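Local atomic coordinates of endonuclease V (Streptomyces avermitilis, PDB entry 3GOC), a protein that probably repairs deaminated DNA by nicking the strand at the second phosphodiester bond 3' to a deoxyinosine, using magnesium as its cofactor. Residues Val71-Ala76 and Cys220-Lys225; Arg92-Val97 and Ala127-Val132; Ala155-Ala160 and Ala202-Tyr207. All coordinates share one frame; numbering follows the deposited sequence.

Contact 1: Val71-Ala76 and Cys220-Lys225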
# COMPACT_ATOMS: atom_id res chain seq x y z
N VAL A 71 -14.03 9.87 6.98
CA VAL A 71 -14.93 9.47 8.05
C VAL A 71 -15.02 10.52 9.16
O VAL A 71 -15.95 10.49 9.96
CB VAL A 71 -14.53 8.11 8.66
CG1 VAL A 71 -14.64 7.03 7.61
CG2 VAL A 71 -13.12 8.18 9.22
N ALA A 72 -14.06 11.45 9.19
CA ALA A 72 -14.07 12.50 10.21
C ALA A 72 -13.05 13.58 9.88
O ALA A 72 -12.08 13.32 9.17
CB ALA A 72 -13.75 11.90 11.57
N GLU A 73 -13.28 14.78 10.38
CA GLU A 73 -12.35 15.88 10.14
C GLU A 73 -12.49 16.93 11.23
O GLU A 73 -13.54 17.03 11.87
CB GLU A 73 -12.60 16.52 8.77
CG GLU A 73 -13.99 17.09 8.59
CD GLU A 73 -14.20 17.66 7.20
OE1 GLU A 73 -13.93 16.94 6.21
OE2 GLU A 73 -14.64 18.82 7.09
N ALA A 74 -11.43 17.70 11.45
CA ALA A 74 -11.45 18.74 12.46
C ALA A 74 -10.35 19.75 12.18
O ALA A 74 -9.35 19.42 11.55
CB ALA A 74 -11.25 18.13 13.85
N THR A 75 -10.55 20.99 12.62
CA THR A 75 -9.54 22.02 12.44
C THR A 75 -9.38 22.78 13.74
O THR A 75 -10.22 22.68 14.65
CB THR A 75 -9.93 23.03 11.33
OG1 THR A 75 -11.17 23.66 11.66
CG2 THR A 75 -10.04 22.34 9.98
N ALA A 76 -8.30 23.54 13.84
CA ALA A 76 -8.03 24.34 15.02
C ALA A 76 -7.26 25.57 14.58
O ALA A 76 -6.49 25.52 13.62
CB ALA A 76 -7.21 23.54 16.03
N CYS A 220 -7.40 22.83 5.82
CA CYS A 220 -6.80 23.90 6.61
C CYS A 220 -6.82 25.23 5.86
O CYS A 220 -6.94 26.29 6.48
CB CYS A 220 -5.38 23.55 7.06
SG CYS A 220 -4.10 23.32 5.80
N ARG A 221 -6.69 25.19 4.54
CA ARG A 221 -6.71 26.42 3.77
C ARG A 221 -8.11 27.04 3.85
O ARG A 221 -8.24 28.26 3.98
CB ARG A 221 -6.34 26.14 2.31
CG ARG A 221 -4.85 25.85 2.10
CD ARG A 221 -4.58 25.34 0.69
NE ARG A 221 -3.16 25.25 0.38
CZ ARG A 221 -2.38 26.29 0.12
NH1 ARG A 221 -1.09 26.10 -0.16
NH2 ARG A 221 -2.88 27.52 0.11
N ARG A 222 -9.15 26.22 3.79
CA ARG A 222 -10.51 26.74 3.88
C ARG A 222 -10.77 27.31 5.27
O ARG A 222 -11.35 28.39 5.40
CB ARG A 222 -11.55 25.64 3.59
CG ARG A 222 -12.98 26.17 3.56
CD ARG A 222 -13.99 25.08 3.32
NE ARG A 222 -14.16 24.22 4.48
CZ ARG A 222 -14.92 23.13 4.51
NH1 ARG A 222 -15.58 22.77 3.42
NH2 ARG A 222 -15.03 22.42 5.62
N ALA A 223 -10.33 26.59 6.30
CA ALA A 223 -10.53 27.03 7.67
C ALA A 223 -9.77 28.33 7.95
O ALA A 223 -10.22 29.16 8.74
CB ALA A 223 -10.09 25.94 8.64
N LEU A 224 -8.61 28.50 7.31
CA LEU A 224 -7.83 29.72 7.51
C LEU A 224 -8.57 30.91 6.89
O LEU A 224 -8.63 31.99 7.47
CB LEU A 224 -6.44 29.59 6.87
CG LEU A 224 -5.59 30.87 6.84
CD1 LEU A 224 -5.40 31.43 8.25
CD2 LEU A 224 -4.25 30.57 6.21
N LYS A 225 -9.15 30.69 5.71
CA LYS A 225 -9.91 31.72 5.02
C LYS A 225 -11.08 32.14 5.90
O LYS A 225 -11.37 33.33 6.07
CB LYS A 225 -10.45 31.18 3.69
CG LYS A 225 -11.38 32.12 2.94
CD LYS A 225 -12.18 31.37 1.87
CE LYS A 225 -13.12 30.35 2.50
NZ LYS A 225 -13.92 29.61 1.49
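The strand 71-76, which touches the helix through its alternate residues E73 and T75, both pointing toward it, comes nearest to helix segment 220-225 where T75 CA and C220 CA are 6.7 Å apart. In the closer packing, the methyl A223 CB sits against the whole branched end of the threonine, 3.8 Å from T75 CG2 and 3.9 Å from T75 OG1. That spread follows from a chi1 of 59° at T75, which puts OG1 between the backbone N and the carbonyl carbon and CG2 beside the backbone N. Two residues earlier, E73 runs out extended beyond CG and brings OE2 to 3.9 Å from R222 NH2, a long salt bridge. R222 bends at chi3 (72°), the two side chains cross at about a right angle, and carboxylate and guanidinium planes lie 58° apart. R222 NE has a second, weak ion pair with E226. Further in, A223 rests on V57, and C220 on A59 and the metal ligand D46, so the C-terminal helix lies across this face of the sheet. The chemistry is therefore methyl packing near the sheet, with a loose, oblique charge pair on the exposed side that probably contributes little directional hold.

Contact 2: Arg92-Val97 and Ala127-Val132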
# COMPACT_ATOMS: atom_id res chain seq x y z
N ARG A 92 6.38 25.90 15.79
CA ARG A 92 5.41 26.94 15.46
C ARG A 92 3.99 26.40 15.39
O ARG A 92 3.04 27.13 15.63
CB ARG A 92 5.71 27.54 14.08
CG ARG A 92 7.10 28.08 13.86
CD ARG A 92 7.21 28.64 12.45
NE ARG A 92 7.03 27.59 11.45
CZ ARG A 92 6.76 27.80 10.16
NH1 ARG A 92 6.63 29.04 9.71
NH2 ARG A 92 6.63 26.78 9.33
N GLU A 93 3.85 25.11 15.07
CA GLU A 93 2.54 24.51 14.85
C GLU A 93 2.10 23.31 15.66
O GLU A 93 0.92 22.96 15.63
CB GLU A 93 2.44 24.13 13.37
CG GLU A 93 3.52 23.17 12.93
CD GLU A 93 3.50 22.89 11.45
OE1 GLU A 93 2.97 21.84 11.04
OE2 GLU A 93 4.01 23.74 10.70
N ILE A 94 3.01 22.66 16.37
CA ILE A 94 2.63 21.49 17.15
C ILE A 94 1.42 21.67 18.06
O ILE A 94 0.52 20.84 18.06
CB ILE A 94 3.85 20.96 17.93
CG1 ILE A 94 4.76 20.21 16.95
CG2 ILE A 94 3.42 20.05 19.06
CD1 ILE A 94 6.18 20.15 17.39
N PRO A 95 1.37 22.76 18.84
CA PRO A 95 0.22 22.96 19.72
C PRO A 95 -1.12 22.96 18.98
O PRO A 95 -2.12 22.40 19.45
CB PRO A 95 0.51 24.30 20.38
CG PRO A 95 2.01 24.33 20.44
CD PRO A 95 2.39 23.80 19.07
N THR A 96 -1.14 23.60 17.81
CA THR A 96 -2.36 23.69 17.02
C THR A 96 -2.71 22.37 16.36
O THR A 96 -3.89 22.03 16.21
CB THR A 96 -2.23 24.82 15.97
OG1 THR A 96 -1.91 26.05 16.64
CG2 THR A 96 -3.54 25.01 15.22
N VAL A 97 -1.69 21.61 15.95
CA VAL A 97 -1.91 20.31 15.33
C VAL A 97 -2.49 19.36 16.39
O VAL A 97 -3.42 18.60 16.11
CB VAL A 97 -0.59 19.72 14.78
CG1 VAL A 97 -0.81 18.29 14.30
CG2 VAL A 97 -0.09 20.58 13.63
N ALA A 127 6.83 14.96 11.95
CA ALA A 127 6.23 13.65 12.14
C ALA A 127 6.74 12.93 13.38
O ALA A 127 5.96 12.30 14.10
CB ALA A 127 6.44 12.79 10.90
N SER A 128 8.03 13.01 13.65
CA SER A 128 8.59 12.34 14.82
C SER A 128 8.18 13.05 16.11
O SER A 128 7.87 12.40 17.11
CB SER A 128 10.11 12.28 14.72
OG SER A 128 10.50 11.44 13.64
N HIS A 129 8.17 14.37 16.06
CA HIS A 129 7.81 15.20 17.19
C HIS A 129 6.35 14.94 17.56
O HIS A 129 6.01 14.74 18.73
CB HIS A 129 8.04 16.67 16.81
CG HIS A 129 8.10 17.61 17.97
ND1 HIS A 129 8.76 18.82 17.90
CD2 HIS A 129 7.55 17.56 19.20
CE1 HIS A 129 8.62 19.47 19.04
NE2 HIS A 129 7.89 18.73 19.85
N LEU A 130 5.48 14.92 16.55
CA LEU A 130 4.06 14.68 16.79
C LEU A 130 3.84 13.25 17.28
O LEU A 130 3.01 13.00 18.16
CB LEU A 130 3.27 14.90 15.49
CG LEU A 130 1.75 14.73 15.55
CD1 LEU A 130 1.13 15.81 16.43
CD2 LEU A 130 1.19 14.80 14.14
N GLY A 131 4.60 12.32 16.72
CA GLY A 131 4.48 10.92 17.12
C GLY A 131 4.78 10.70 18.59
O GLY A 131 4.02 10.05 19.31
N VAL A 132 5.91 11.24 19.05
CA VAL A 132 6.29 11.07 20.45
C VAL A 132 5.32 11.76 21.42
O VAL A 132 5.05 11.23 22.51
CB VAL A 132 7.73 11.58 20.68
CG1 VAL A 132 8.04 11.61 22.17
CG2 VAL A 132 8.71 10.66 19.96
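I94 and H129 meet with the end of the isoleucine over one face of the imidazole, a CH-pi arrangement. The evidence is I94 CG1, which stands 4.3 Å above the H129 ring plane, over its centre. The two side chains cross at about a right angle. H129 carries CG opposite the backbone N (chi1 -163°), which extends the ring from its helix toward the isoleucine. The second pair is purely aliphatic: V97 CG1 settles on both leucine methyls, 3.8 Å from L130 CD1 and 4.0 Å from L130 CD2. One shell out, F91 meets the H129 ring edge-to-face, while F124 meets it with planes about 35° apart. E93, at the N-cap position of helix 94-102, hydrogen-bonds through OE2 to Y49 OH, and S128 OG hydrogen-bonds to G188 O; these bonds tie both segments to their surroundings. All four touching residues are buried. Helices 94-102 and 126-134 thus pack side by side on the central sheet, V97 resting on V47 of strand 41-49 and A58 of strand 55-64, and L130 on I111 and C113 of strand 110-114.

Contact 3: Ala155-Ala160 and Ala202-Tyr207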
# COMPACT_ATOMS: atom_id res chain seq x y z
N ALA A 155 11.52 3.53 -12.53
CA ALA A 155 10.42 4.27 -13.14
C ALA A 155 9.02 3.79 -12.76
O ALA A 155 8.10 4.59 -12.61
CB ALA A 155 10.57 4.26 -14.67
N PRO A 156 8.83 2.47 -12.60
CA PRO A 156 7.49 1.99 -12.23
C PRO A 156 7.02 2.40 -10.84
O PRO A 156 7.83 2.55 -9.92
CB PRO A 156 7.61 0.47 -12.34
CG PRO A 156 8.72 0.29 -13.36
CD PRO A 156 9.71 1.34 -12.94
N ARG A 157 5.71 2.59 -10.70
CA ARG A 157 5.12 2.93 -9.41
C ARG A 157 5.51 1.82 -8.44
O ARG A 157 5.51 0.64 -8.79
CB ARG A 157 3.59 3.02 -9.54
CG ARG A 157 2.80 2.94 -8.22
CD ARG A 157 1.31 3.22 -8.48
NE ARG A 157 0.40 2.69 -7.47
CZ ARG A 157 0.17 3.24 -6.28
NH1 ARG A 157 -0.69 2.67 -5.44
NH2 ARG A 157 0.77 4.37 -5.94
N GLY A 158 5.86 2.20 -7.21
CA GLY A 158 6.26 1.22 -6.22
C GLY A 158 7.76 1.22 -6.00
O GLY A 158 8.25 0.81 -4.94
N SER A 159 8.50 1.69 -7.00
CA SER A 159 9.95 1.76 -6.94
C SER A 159 10.40 2.76 -5.87
O SER A 159 9.75 3.79 -5.66
CB SER A 159 10.52 2.21 -8.29
OG SER A 159 10.16 1.32 -9.33
N ALA A 160 11.51 2.45 -5.21
CA ALA A 160 12.03 3.32 -4.17
C ALA A 160 13.54 3.42 -4.26
O ALA A 160 14.20 2.64 -4.96
CB ALA A 160 11.61 2.80 -2.79
N ALA A 202 -0.64 2.98 -0.82
CA ALA A 202 -2.07 2.74 -0.66
C ALA A 202 -2.87 4.03 -0.68
O ALA A 202 -4.07 4.02 -0.96
CB ALA A 202 -2.33 1.97 0.64
N LEU A 203 -2.21 5.15 -0.40
CA LEU A 203 -2.88 6.46 -0.39
C LEU A 203 -2.72 7.20 -1.71
O LEU A 203 -3.25 8.30 -1.88
CB LEU A 203 -2.31 7.33 0.74
CG LEU A 203 -2.66 6.88 2.16
CD1 LEU A 203 -1.83 7.66 3.18
CD2 LEU A 203 -4.14 7.11 2.39
N THR A 204 -2.02 6.58 -2.66
CA THR A 204 -1.76 7.20 -3.95
C THR A 204 -2.14 6.38 -5.20
O THR A 204 -1.43 6.42 -6.21
CB THR A 204 -0.27 7.59 -4.08
OG1 THR A 204 0.54 6.45 -3.78
CG2 THR A 204 0.08 8.70 -3.10
N PRO A 205 -3.25 5.64 -5.16
CA PRO A 205 -3.59 4.87 -6.36
C PRO A 205 -3.92 5.75 -7.57
O PRO A 205 -3.74 5.32 -8.71
CB PRO A 205 -4.80 4.05 -5.90
CG PRO A 205 -5.49 4.99 -4.96
CD PRO A 205 -4.31 5.53 -4.14
N LYS A 206 -4.37 6.97 -7.31
CA LYS A 206 -4.76 7.89 -8.37
C LYS A 206 -3.84 9.09 -8.56
O LYS A 206 -3.61 9.51 -9.69
CB LYS A 206 -6.18 8.40 -8.11
CG LYS A 206 -7.21 7.31 -7.85
CD LYS A 206 -8.53 7.91 -7.41
CE LYS A 206 -9.52 6.82 -7.02
NZ LYS A 206 -10.81 7.41 -6.55
N TYR A 207 -3.31 9.63 -7.47
CA TYR A 207 -2.45 10.80 -7.55
C TYR A 207 -1.05 10.57 -7.02
O TYR A 207 -0.76 9.56 -6.37
CB TYR A 207 -3.06 11.96 -6.76
CG TYR A 207 -4.52 12.23 -7.06
CD1 TYR A 207 -5.52 11.67 -6.26
CD2 TYR A 207 -4.89 13.03 -8.13
CE1 TYR A 207 -6.87 11.92 -6.53
CE2 TYR A 207 -6.23 13.28 -8.41
CZ TYR A 207 -7.21 12.72 -7.61
OH TYR A 207 -8.54 12.97 -7.89
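T204 OG1 is gripped from several directions: R157 NH2 donates to it over 3.0 Å with an N-H...O angle of 151°, and the hydroxyl's single proton can serve the carbonyls T200 O and L201 O, as a shared bond or in alternation. The contact joins two loops of this RNase H-like fold, and R157 reaches across from the second position of a type II beta turn, P156 to S159. OG1 lies at the guanidinium edge, 8° out of its plane, whereas T204 O and P205 CA lie over one face. T204 O is also 3.0 Å from R157 NH2, but the angle is too poor for a hydrogen bond; P205 CA is 3.8 Å from R157 NH1. The arginine is extended from CG to NE, and its head is fixed in rotation by further bonds, NH2 to T176 O and NH1 to L201 O. Since T200 and L201 close helix 193-202, the positive group probably suits the carbonyl-rich end of that helix. A leucine in place of R157 would probably leave T204 OG1 without its arginine donor and the T176 and L201 carbonyls without theirs, so that the two loops lose their polar tie. P205 also touches the bound polyol, while G158 O, in the turn, accepts from R27 NH1 of the second subunit. Within the turn, P156 O takes two donors from the same face of its plane: S159 N at 3.1 Å and, more closely, S159 OG at 2.7 Å.

In the fold
Contact 2 is the core contact: its four touching residues are all buried and its centre is about 8 Å from that of the chain, while the centres of contacts 1 and 3, both partly buried, lie about 16 and 18 Å out. Contacts 1 and 2 flank one sheet: helix 211-228 covers one face, helices 94-102 and 126-134 the other, and the two contacts touch where A76 O of strand 70-79 packs 3.4 Å from T96 CG2 of helix 94-102. Contact 3, about 27 Å from both between centres, joins loops and borders the second subunit. Chemistry follows place: aromatic and aliphatic in contact 2, methyls plus a weak charge pair in contact 1, directed arginine hydrogen bonding in contact 3.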